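Local coordinates for multifunctional non-homologous end joining DNA repair protein LigD (Mycobacterium tuberculosis, PDB 2IRU) that probably repairs DNA double-strand breaks together with Ku, this part being the polymerase domain, which adds nucleotides at the broken ends before they are sealed, at residues P94-D97 with A103-A106; L152-R157 with P211-S216; A37-V42 with T278-D283; T135-D140 with T196-R201. One frame throughout, in Å; residues are numbered along the deposited sequence.

Interaction 1. Residues P94-D97 with A103-A106; sequences PIID and AWIA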
loop_
_atom_site.group_PDB
_atom_site.type_symbol
_atom_site.label_atom_id
_atom_site.label_comp_id
_atom_site.label_asym_id
_atom_site.label_seq_id
_atom_site.Cartn_x
_atom_site.Cartn_y
_atom_site.Cartn_z
ATOM N N PRO A 94 5.116 -14.743 0.235
ATOM C CA PRO A 94 5.884 -14.462 -0.984
ATOM C C PRO A 94 6.465 -13.056 -0.830
ATOM O O PRO A 94 5.915 -12.244 -0.098
ATOM C CB PRO A 94 4.822 -14.435 -2.095
ATOM C CG PRO A 94 3.504 -14.094 -1.378
ATOM C CD PRO A 94 3.662 -14.527 0.073
ATOM N N ILE A 95 7.585 -12.804 -1.466
ATOM C CA ILE A 95 8.121 -11.438 -1.615
ATOM C C ILE A 95 8.072 -11.220 -3.134
ATOM O O ILE A 95 8.655 -11.977 -3.881
ATOM C CB ILE A 95 9.574 -11.350 -1.103
ATOM C CG1 ILE A 95 9.652 -11.643 0.409
ATOM C CG2 ILE A 95 10.214 -9.967 -1.505
ATOM C CD1 ILE A 95 11.047 -11.972 0.850
ATOM N N ILE A 96 7.370 -10.185 -3.569
ATOM C CA ILE A 96 7.236 -9.919 -5.002
ATOM C C ILE A 96 8.339 -8.953 -5.366
ATOM O O ILE A 96 8.399 -7.854 -4.814
ATOM C CB ILE A 96 5.841 -9.328 -5.301
ATOM C CG1 ILE A 96 4.742 -10.315 -4.820
ATOM C CG2 ILE A 96 5.724 -8.950 -6.761
ATOM C CD1 ILE A 96 4.734 -11.696 -5.484
ATOM N N ASP A 97 9.236 -9.401 -6.251
ATOM C CA ASP A 97 10.479 -8.663 -6.523
ATOM C C ASP A 97 10.891 -8.749 -7.986
ATOM O O ASP A 97 12.029 -8.411 -8.336
ATOM C CB ASP A 97 11.619 -9.124 -5.578
ATOM C CG ASP A 97 11.880 -10.632 -5.645
ATOM O OD1 ASP A 97 11.363 -11.324 -6.570
ATOM O OD2 ASP A 97 12.640 -11.140 -4.756
ATOM N N ALA A 103 3.011 -10.578 -12.581
ATOM C CA ALA A 103 2.193 -11.398 -13.497
ATOM C C ALA A 103 1.445 -12.521 -12.732
ATOM O O ALA A 103 0.272 -12.820 -13.014
ATOM C CB ALA A 103 3.031 -11.939 -14.627
ATOM N N TRP A 104 2.134 -13.159 -11.774
ATOM C CA TRP A 104 1.510 -14.192 -10.912
ATOM C C TRP A 104 0.396 -13.551 -10.063
ATOM O O TRP A 104 -0.713 -14.074 -9.975
ATOM C CB TRP A 104 2.583 -14.831 -9.999
ATOM C CG TRP A 104 2.010 -15.799 -9.039
ATOM C CD1 TRP A 104 1.451 -17.029 -9.328
ATOM C CD2 TRP A 104 1.814 -15.585 -7.638
ATOM N NE1 TRP A 104 0.988 -17.612 -8.168
ATOM C CE2 TRP A 104 1.209 -16.756 -7.117
ATOM C CE3 TRP A 104 2.151 -14.536 -6.755
ATOM C CZ2 TRP A 104 0.896 -16.889 -5.747
ATOM C CZ3 TRP A 104 1.856 -14.652 -5.416
ATOM C CH2 TRP A 104 1.245 -15.839 -4.906
ATOM N N ILE A 105 0.656 -12.372 -9.500
ATOM C CA ILE A 105 -0.368 -11.648 -8.751
ATOM C C ILE A 105 -1.639 -11.459 -9.635
ATOM O O ILE A 105 -2.760 -11.740 -9.201
ATOM C CB ILE A 105 0.198 -10.309 -8.296
ATOM C CG1 ILE A 105 1.148 -10.532 -7.092
ATOM C CG2 ILE A 105 -0.930 -9.302 -7.986
ATOM C CD1 ILE A 105 0.452 -11.047 -5.825
ATOM N N ALA A 106 -1.446 -11.040 -10.876
ATOM C CA ALA A 106 -2.573 -10.822 -11.783
ATOM C C ALA A 106 -3.274 -12.132 -12.107
ATOM O O ALA A 106 -4.488 -12.210 -12.055
ATOM C CB ALA A 106 -2.068 -10.191 -13.051
#

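Interaction 2. Residues L152-R157 with P211-S216; sequences LAEVAR and PALVTS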
loop_
_atom_site.group_PDB
_atom_site.type_symbol
_atom_site.label_atom_id
_atom_site.label_comp_id
_atom_site.label_asym_id
_atom_site.label_seq_id
_atom_site.Cartn_x
_atom_site.Cartn_y
_atom_site.Cartn_z
ATOM N N LEU A 152 -9.224 17.529 4.373
ATOM C CA LEU A 152 -8.347 16.359 4.296
ATOM C C LEU A 152 -6.949 16.760 3.788
ATOM O O LEU A 152 -5.919 16.300 4.299
ATOM C CB LEU A 152 -8.985 15.269 3.420
ATOM C CG LEU A 152 -8.230 13.957 3.125
ATOM C CD1 LEU A 152 -8.014 13.153 4.381
ATOM C CD2 LEU A 152 -8.992 13.121 2.113
ATOM N N ALA A 153 -6.933 17.660 2.802
ATOM C CA ALA A 153 -5.693 18.181 2.227
ATOM C C ALA A 153 -4.931 19.008 3.234
ATOM O O ALA A 153 -3.710 18.868 3.345
ATOM C CB ALA A 153 -5.992 19.024 0.962
ATOM N N GLU A 154 -5.648 19.894 3.940
ATOM C CA GLU A 154 -5.036 20.720 4.967
ATOM C C GLU A 154 -4.435 19.829 6.039
ATOM O O GLU A 154 -3.319 20.088 6.495
ATOM C CB GLU A 154 -6.030 21.694 5.595
ATOM C CG GLU A 154 -5.419 22.443 6.786
ATOM C CD GLU A 154 -6.370 23.443 7.455
ATOM O OE1 GLU A 154 -7.554 23.533 7.064
ATOM O OE2 GLU A 154 -5.899 24.135 8.384
ATOM N N VAL A 155 -5.172 18.784 6.440
ATOM C CA VAL A 155 -4.652 17.856 7.446
ATOM C C VAL A 155 -3.398 17.145 6.896
ATOM O O VAL A 155 -2.393 17.049 7.596
ATOM C CB VAL A 155 -5.728 16.865 7.980
ATOM C CG1 VAL A 155 -5.105 15.806 8.922
ATOM C CG2 VAL A 155 -6.857 17.651 8.709
ATOM N N ALA A 156 -3.434 16.685 5.644
ATOM C CA ALA A 156 -2.218 16.076 5.058
ATOM C C ALA A 156 -1.002 17.006 5.064
ATOM O O ALA A 156 0.117 16.577 5.434
ATOM C CB ALA A 156 -2.491 15.533 3.647
ATOM N N ARG A 157 -1.228 18.260 4.664
ATOM C CA ARG A 157 -0.158 19.262 4.611
ATOM C C ARG A 157 0.377 19.522 6.016
ATOM O O ARG A 157 1.571 19.766 6.204
ATOM C CB ARG A 157 -0.621 20.545 3.904
ATOM C CG ARG A 157 -0.819 20.394 2.384
ATOM C CD ARG A 157 -1.096 21.740 1.705
ATOM N NE ARG A 157 -2.203 22.445 2.341
ATOM C CZ ARG A 157 -3.473 22.381 1.948
ATOM N NH1 ARG A 157 -3.820 21.642 0.900
ATOM N NH2 ARG A 157 -4.394 23.090 2.609
ATOM N N PRO A 211 -7.686 20.246 17.293
ATOM C CA PRO A 211 -8.587 19.181 17.788
ATOM C C PRO A 211 -10.001 19.165 17.164
ATOM O O PRO A 211 -10.657 18.123 17.205
ATOM C CB PRO A 211 -8.630 19.444 19.294
ATOM C CG PRO A 211 -8.395 20.968 19.390
ATOM C CD PRO A 211 -7.311 21.188 18.363
ATOM N N ALA A 212 -10.449 20.262 16.546
ATOM C CA ALA A 212 -11.744 20.282 15.846
ATOM C C ALA A 212 -11.708 19.495 14.531
ATOM O O ALA A 212 -12.764 19.062 14.023
ATOM C CB ALA A 212 -12.148 21.715 15.550
ATOM N N LEU A 213 -10.497 19.304 13.993
ATOM C CA LEU A 213 -10.336 18.807 12.616
ATOM C C LEU A 213 -9.655 17.459 12.529
ATOM O O LEU A 213 -9.760 16.756 11.507
ATOM C CB LEU A 213 -9.512 19.812 11.804
ATOM C CG LEU A 213 -9.983 21.265 11.873
ATOM C CD1 LEU A 213 -9.101 22.178 11.044
ATOM C CD2 LEU A 213 -11.466 21.411 11.463
ATOM N N VAL A 214 -8.941 17.118 13.597
ATOM C CA VAL A 214 -8.155 15.865 13.640
ATOM C C VAL A 214 -8.407 15.044 14.890
ATOM O O VAL A 214 -8.492 15.588 16.007
ATOM C CB VAL A 214 -6.627 16.199 13.587
ATOM C CG1 VAL A 214 -5.768 14.982 13.975
ATOM C CG2 VAL A 214 -6.254 16.725 12.222
ATOM N N THR A 215 -8.492 13.718 14.706
ATOM C CA THR A 215 -8.431 12.805 15.858
ATOM C C THR A 215 -7.303 11.777 15.656
ATOM O O THR A 215 -6.988 11.404 14.532
ATOM C CB THR A 215 -9.798 12.082 16.151
ATOM O OG1 THR A 215 -9.674 11.294 17.348
ATOM C CG2 THR A 215 -10.237 11.177 14.980
ATOM N N SER A 216 -6.695 11.357 16.764
ATOM C CA SER A 216 -5.622 10.344 16.744
ATOM C C SER A 216 -6.089 9.005 17.320
ATOM O O SER A 216 -5.279 8.066 17.460
ATOM C CB SER A 216 -4.426 10.819 17.571
ATOM O OG SER A 216 -4.751 10.912 18.961
#

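Interaction 3. Residues A37-V42 with T278-D283; sequences AGVAEV and TRIARD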
loop_
_atom_site.group_PDB
_atom_site.type_symbol
_atom_site.label_atom_id
_atom_site.label_comp_id
_atom_site.label_asym_id
_atom_site.label_seq_id
_atom_site.Cartn_x
_atom_site.Cartn_y
_atom_site.Cartn_z
ATOM N N ALA A 37 1.922 -5.551 -15.499
ATOM C CA ALA A 37 3.127 -5.435 -16.338
ATOM C C ALA A 37 3.565 -3.994 -16.514
ATOM O O ALA A 37 4.768 -3.692 -16.452
ATOM C CB ALA A 37 2.890 -6.074 -17.695
ATOM N N GLY A 38 2.600 -3.114 -16.760
ATOM C CA GLY A 38 2.889 -1.694 -17.068
ATOM C C GLY A 38 3.448 -0.956 -15.865
ATOM O O GLY A 38 4.256 -0.026 -16.015
ATOM N N VAL A 39 2.975 -1.350 -14.681
ATOM C CA VAL A 39 3.426 -0.676 -13.435
ATOM C C VAL A 39 4.600 -1.366 -12.744
ATOM O O VAL A 39 5.130 -0.815 -11.765
ATOM C CB VAL A 39 2.274 -0.388 -12.395
ATOM C CG1 VAL A 39 1.145 0.470 -13.014
ATOM C CG2 VAL A 39 1.769 -1.670 -11.708
ATOM N N ALA A 40 5.025 -2.539 -13.242
ATOM C CA ALA A 40 6.049 -3.306 -12.520
ATOM C C ALA A 40 7.268 -2.451 -12.148
ATOM O O ALA A 40 7.725 -2.482 -10.999
ATOM C CB ALA A 40 6.503 -4.573 -13.317
ATOM N N GLU A 41 7.803 -1.720 -13.124
ATOM C CA GLU A 41 9.070 -1.011 -12.925
ATOM C C GLU A 41 8.955 -0.059 -11.752
ATOM O O GLU A 41 9.869 -0.009 -10.912
ATOM C CB GLU A 41 9.471 -0.241 -14.173
ATOM C CG GLU A 41 10.883 0.416 -14.092
ATOM C CD GLU A 41 11.161 1.419 -15.234
ATOM O OE1 GLU A 41 10.386 1.442 -16.231
ATOM O OE2 GLU A 41 12.178 2.158 -15.147
ATOM N N VAL A 42 7.856 0.699 -11.709
ATOM C CA VAL A 42 7.673 1.701 -10.639
ATOM C C VAL A 42 7.139 1.089 -9.347
ATOM O O VAL A 42 7.429 1.623 -8.241
ATOM C CB VAL A 42 6.785 2.904 -11.091
ATOM C CG1 VAL A 42 7.421 3.610 -12.279
ATOM C CG2 VAL A 42 5.318 2.478 -11.400
ATOM N N THR A 278 -1.043 6.213 -17.728
ATOM C CA THR A 278 -0.769 7.454 -18.484
ATOM C C THR A 278 0.184 8.364 -17.684
ATOM O O THR A 278 1.138 8.940 -18.227
ATOM C CB THR A 278 -2.080 8.148 -18.815
ATOM O OG1 THR A 278 -2.823 7.270 -19.678
ATOM C CG2 THR A 278 -1.864 9.489 -19.547
ATOM N N ARG A 279 -0.068 8.441 -16.390
ATOM C CA ARG A 279 0.744 9.269 -15.483
ATOM C C ARG A 279 2.196 8.759 -15.409
ATOM O O ARG A 279 3.147 9.561 -15.453
ATOM C CB ARG A 279 0.103 9.310 -14.108
ATOM C CG ARG A 279 -1.194 10.184 -14.108
ATOM C CD ARG A 279 -2.084 9.894 -12.916
ATOM N NE ARG A 279 -1.400 10.244 -11.668
ATOM C CZ ARG A 279 -1.291 11.480 -11.183
ATOM N NH1 ARG A 279 -1.846 12.543 -11.803
ATOM N NH2 ARG A 279 -0.613 11.654 -10.045
ATOM N N ILE A 280 2.354 7.436 -15.309
ATOM C CA ILE A 280 3.699 6.850 -15.258
ATOM C C ILE A 280 4.508 7.199 -16.516
ATOM O O ILE A 280 5.689 7.581 -16.418
ATOM C CB ILE A 280 3.686 5.331 -15.025
ATOM C CG1 ILE A 280 3.085 5.011 -13.642
ATOM C CG2 ILE A 280 5.101 4.752 -15.280
ATOM C CD1 ILE A 280 2.639 3.526 -13.478
ATOM N N ALA A 281 3.862 7.093 -17.676
ATOM C CA ALA A 281 4.503 7.411 -18.953
ATOM C C ALA A 281 4.970 8.864 -19.021
ATOM O O ALA A 281 6.011 9.158 -19.613
ATOM C CB ALA A 281 3.573 7.096 -20.114
ATOM N N ARG A 282 4.207 9.760 -18.397
ATOM C CA ARG A 282 4.462 11.197 -18.468
ATOM C C ARG A 282 5.468 11.670 -17.423
ATOM O O ARG A 282 6.402 12.437 -17.730
ATOM C CB ARG A 282 3.144 11.945 -18.306
ATOM C CG ARG A 282 3.258 13.455 -18.522
ATOM C CD ARG A 282 1.904 14.135 -18.340
ATOM N NE ARG A 282 1.470 14.103 -16.945
ATOM C CZ ARG A 282 0.296 13.625 -16.530
ATOM N NH1 ARG A 282 -0.584 13.155 -17.415
ATOM N NH2 ARG A 282 -0.001 13.628 -15.231
ATOM N N ASP A 283 5.286 11.206 -16.190
ATOM C CA ASP A 283 6.027 11.746 -15.050
ATOM C C ASP A 283 6.962 10.749 -14.353
ATOM O O ASP A 283 7.707 11.139 -13.424
ATOM C CB ASP A 283 5.041 12.313 -14.012
ATOM C CG ASP A 283 4.102 13.364 -14.592
ATOM O OD1 ASP A 283 4.575 14.261 -15.316
ATOM O OD2 ASP A 283 2.887 13.293 -14.307
#

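Interaction 4. Residues T135-D140 with T196-R201; sequences TRLVFD and TVLAKR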
loop_
_atom_site.group_PDB
_atom_site.type_symbol
_atom_site.label_atom_id
_atom_site.label_comp_id
_atom_site.label_asym_id
_atom_site.label_seq_id
_atom_site.Cartn_x
_atom_site.Cartn_y
_atom_site.Cartn_z
ATOM N N THR A 135 11.417 0.883 7.396
ATOM C CA THR A 135 12.191 1.718 6.477
ATOM C C THR A 135 11.503 3.059 6.208
ATOM O O THR A 135 12.134 4.006 5.728
ATOM C CB THR A 135 12.423 1.034 5.115
ATOM O OG1 THR A 135 11.192 0.928 4.416
ATOM C CG2 THR A 135 13.107 -0.368 5.280
ATOM N N ARG A 136 10.211 3.119 6.508
ATOM C CA ARG A 136 9.375 4.315 6.238
ATOM C C ARG A 136 8.225 4.308 7.213
ATOM O O ARG A 136 7.911 3.251 7.788
ATOM C CB ARG A 136 8.842 4.236 4.789
ATOM C CG ARG A 136 7.891 3.074 4.518
ATOM C CD ARG A 136 7.746 2.797 3.020
ATOM N NE ARG A 136 6.704 1.793 2.802
ATOM C CZ ARG A 136 6.588 0.997 1.736
ATOM N NH1 ARG A 136 7.475 1.044 0.740
ATOM N NH2 ARG A 136 5.573 0.130 1.686
ATOM N N LEU A 137 7.611 5.481 7.433
ATOM C CA LEU A 137 6.336 5.561 8.152
ATOM C C LEU A 137 5.154 5.629 7.178
ATOM O O LEU A 137 5.264 6.155 6.066
ATOM C CB LEU A 137 6.274 6.816 9.055
ATOM C CG LEU A 137 7.374 7.119 10.072
ATOM C CD1 LEU A 137 7.066 8.446 10.804
ATOM C CD2 LEU A 137 7.513 5.982 11.053
ATOM N N VAL A 138 4.011 5.117 7.609
ATOM C CA VAL A 138 2.787 5.356 6.866
ATOM C C VAL A 138 1.742 5.931 7.802
ATOM O O VAL A 138 1.635 5.522 8.982
ATOM C CB VAL A 138 2.235 4.088 6.171
ATOM C CG1 VAL A 138 1.725 3.104 7.196
ATOM C CG2 VAL A 138 1.127 4.443 5.174
ATOM N N PHE A 139 1.017 6.917 7.297
ATOM C CA PHE A 139 -0.171 7.435 7.971
ATOM C C PHE A 139 -1.386 7.212 7.072
ATOM O O PHE A 139 -1.319 7.479 5.865
ATOM C CB PHE A 139 -0.034 8.922 8.271
ATOM C CG PHE A 139 1.093 9.229 9.192
ATOM C CD1 PHE A 139 0.873 9.373 10.562
ATOM C CD2 PHE A 139 2.391 9.400 8.687
ATOM C CE1 PHE A 139 1.965 9.652 11.412
ATOM C CE2 PHE A 139 3.458 9.684 9.507
ATOM C CZ PHE A 139 3.250 9.813 10.880
ATOM N N ASP A 140 -2.467 6.701 7.648
ATOM C CA ASP A 140 -3.713 6.524 6.908
ATOM C C ASP A 140 -4.623 7.643 7.406
ATOM O O ASP A 140 -5.005 7.647 8.578
ATOM C CB ASP A 140 -4.341 5.172 7.270
ATOM C CG ASP A 140 -5.679 4.913 6.586
ATOM O OD1 ASP A 140 -6.226 5.757 5.810
ATOM O OD2 ASP A 140 -6.203 3.805 6.864
ATOM N N THR A 196 6.056 3.073 15.321
ATOM C CA THR A 196 4.663 3.273 15.752
ATOM C C THR A 196 4.559 4.364 16.832
ATOM O O THR A 196 3.659 5.230 16.790
ATOM C CB THR A 196 4.028 1.968 16.237
ATOM O OG1 THR A 196 4.080 0.998 15.177
ATOM C CG2 THR A 196 2.565 2.188 16.606
ATOM N N VAL A 197 5.493 4.340 17.787
ATOM C CA VAL A 197 5.572 5.402 18.816
ATOM C C VAL A 197 5.783 6.795 18.183
ATOM O O VAL A 197 5.045 7.744 18.501
ATOM C CB VAL A 197 6.596 5.042 19.910
ATOM C CG1 VAL A 197 7.013 6.269 20.733
ATOM C CG2 VAL A 197 6.022 3.926 20.801
ATOM N N LEU A 198 6.695 6.878 17.204
ATOM C CA LEU A 198 6.976 8.130 16.488
ATOM C C LEU A 198 5.765 8.674 15.713
ATOM O O LEU A 198 5.399 9.865 15.845
ATOM C CB LEU A 198 8.174 7.966 15.549
ATOM C CG LEU A 198 8.549 9.158 14.645
ATOM C CD1 LEU A 198 8.830 10.472 15.443
ATOM C CD2 LEU A 198 9.774 8.796 13.811
ATOM N N ALA A 199 5.152 7.802 14.914
ATOM C CA ALA A 199 3.918 8.135 14.194
ATOM C C ALA A 199 2.763 8.568 15.132
ATOM O O ALA A 199 2.071 9.575 14.870
ATOM C CB ALA A 199 3.499 6.987 13.283
ATOM N N LYS A 200 2.582 7.836 16.233
ATOM C CA LYS A 200 1.603 8.210 17.261
ATOM C C LYS A 200 1.862 9.609 17.810
ATOM O O LYS A 200 0.900 10.381 17.983
ATOM C CB LYS A 200 1.629 7.214 18.418
ATOM C CG LYS A 200 0.527 7.359 19.454
ATOM C CD LYS A 200 0.816 6.447 20.623
ATOM C CE LYS A 200 -0.314 6.419 21.634
ATOM N NZ LYS A 200 -1.342 5.391 21.297
ATOM N N ARG A 201 3.130 9.922 18.121
ATOM C CA ARG A 201 3.517 11.258 18.613
ATOM C C ARG A 201 3.115 12.365 17.621
ATOM O O ARG A 201 2.572 13.411 18.034
ATOM C CB ARG A 201 5.027 11.340 18.943
ATOM C CG ARG A 201 5.425 12.623 19.681
ATOM C CD ARG A 201 6.848 12.641 20.284
ATOM N NE ARG A 201 7.250 11.383 20.924
ATOM C CZ ARG A 201 8.167 10.556 20.428
ATOM N NH1 ARG A 201 8.790 10.850 19.287
ATOM N NH2 ARG A 201 8.471 9.436 21.081
#

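Interaction 1. Residues P94-D97 with A103-A106
Ile96 faces Ile105 where the chain leaves strand 91-95 and comes back as helix 99-107, their CA atoms 8.7 Å apart, a spacing that side chains alone can bridge. One methyl group does most of that work. Ile96 CD1 lies at the edge of the Trp104 ring, close to the ring plane, 4.0 Å from CE3, so the indole meets it with its rim. The same CD1 rests 4.1 Å from Ile105 CG1, on the neighbouring residue of the helix. The outer torsion of Ile96 folds its chain (chi2 -61°), bringing CD1 up against both helix residues at once. Pro94 adds a looser touch from the strand: its CG is 4.4 Å from Trp104 CZ3. Trp104 suits its place because its broad ring also reaches Arg54 and the loop residues Leu71, Ala75, Pro76 and Leu79, while Ile96 packs on Leu44 and Ile47 of helix 29-47. All four touching residues are buried. No hydrogen bond joins the two segments, so apolar burial and van der Waals contact hold this short strand-to-helix connection together; the direction of a polar bond plays no part between them.

Interaction 2. Residues L152-R157 with P211-S216
The apolar contact centres on Val155 of helix 149-164 and Val214 of strand 214-215, whose CA atoms are 7.4 Å apart. Val214 CG2 sits against both branches of Val155, 3.6 Å from CG1 and slightly farther from CG2. With CG1 of Val155 opposite its own backbone N (chi1 174°), both methyls can meet that single strand methyl. Beta-branched valine suits both places: it is short enough for a helix to lie close to a strand, yet presents two methyls to its neighbours. Val155 also packs on Val227 and Val229 of the adjoining strand and on Leu141, a residue probably involved in substrate binding; Leu206 of helix 192-209 touches both valines.

Contacts between polar and apolar atoms lie toward the more exposed end. Val155 CG2 is 4.1 Å from the backbone O of Leu213, an oxygen that also accepts a weak hydrogen bond from Gln151. Leu213 CD1 stands 4.5 Å from Glu154 OE1, a loose approach in which the carboxylate stays at the partly exposed margin.

With no hydrogen bond between the segments, the union of helix and strand is hydrophobic: the buried valines provide close packing, and the contact becomes looser and more polar toward the Glu154 carboxylate and the backbone oxygen of Leu213.

Interaction 3. Residues A37-V42 with T278-D283
Ile280 of helix 273-283 reaches across to Val39 and Val42 of helix 29-47, and its terminal methyl is the tight point of the contact. Ile280 CD1 is 3.4 Å from Val39 CG1, closer than carbons usually pack, and 3.5 Å from Val42 CG2. Val39 meets the isoleucine at about a right angle, whereas Val42 and Ile280 approach tip to tip. The extended outer torsion of Ile280 (chi2 163°) carries CD1 out to the two valines, while its other branch, CG2, lies 4.0 Å from Val42 CG1. A long, branched isoleucine suits this position, since one residue can engage two valines separated by most of a helical turn.

The contact is sealed unevenly: Val39 is buried, whereas Val42 and Ile280 remain partly exposed. Beyond it, on the exposed face of helix 273-283, Arg282 and Asp283 form a salt bridge, NH2 to OD2 at 3.1 Å, although the associated hydrogen bonds are weak in angle. Arg279 turns to other partners, making a salt bridge with Glu262.

This is plain helix-helix packing away from the annotated sites, joining helix 29-47, early in the modelled chain, to helix 273-283, close to its end, through a small patch of aliphatic side chains.

Interaction 4. Residues T135-D140 with T196-R201
Phe139 turns its CG away from its own carbonyl carbon (chi1 -62°), and this swings the far end of the ring toward Ala199, although the side chain does not leave the backbone pointing straight at the helix. Leu137, with a similar first torsion (chi1 -53°), directs its branched end toward Leu198. Within 135-140 and 196-201, the nearest CA atoms are those of Leu137 and Ala199, 7.0 Å apart.

The phenyl ring meets the helix with its rim. Phe139 CE1 is 3.5 Å from Ala199 O, which lies at the ring edge in the ring plane, and 3.6 Å from Ala199 CB. The next ring atom, CZ, is 3.7 Å from the same CB. Alanine suits this site because its small side chain lets the ring come near the helical backbone. A second apolar contact lies beside the first: Leu137 CD1 is 4.1 Å from Leu198 CD2, the two leucines crossing at about a right angle. Leu137 also packs on Ala195, and Phe139 on Val202 and on Val229 of a neighbouring strand.

On the same strand, Asp140 probably binds both manganese ions and the substrate, and its OD2 is hydrogen-bonded to Gln233. Phe139, next to Asp140 in sequence, packs the strand against the helix. No hydrogen bond crosses the contact, which is mainly apolar; the weakly positive rim of the ring facing a carbonyl oxygen would add at most a modest electrostatic attraction.

How the interactions relate
Interaction 3 spans most of the chain, joining helices 29-47 and 273-283; the other three fall between its segments in sequence. Interaction 1 closes before interactions 2 and 4 open. Its centre lies about 17 Å from that of interaction 3. Interactions 2 and 4 alternate along the chain, their centres about 16 Å apart: strand 129-143 is followed by helix 149-164, and helix 192-209 by strand 214-215, and both contacts reach the same mixed sheet. Interactions 2 and 4 thus pack helices on the sheet carrying Asp140, a probable manganese ligand, while interaction 1 lies across the chain's centre from both, and interaction 3 across it from interaction 4.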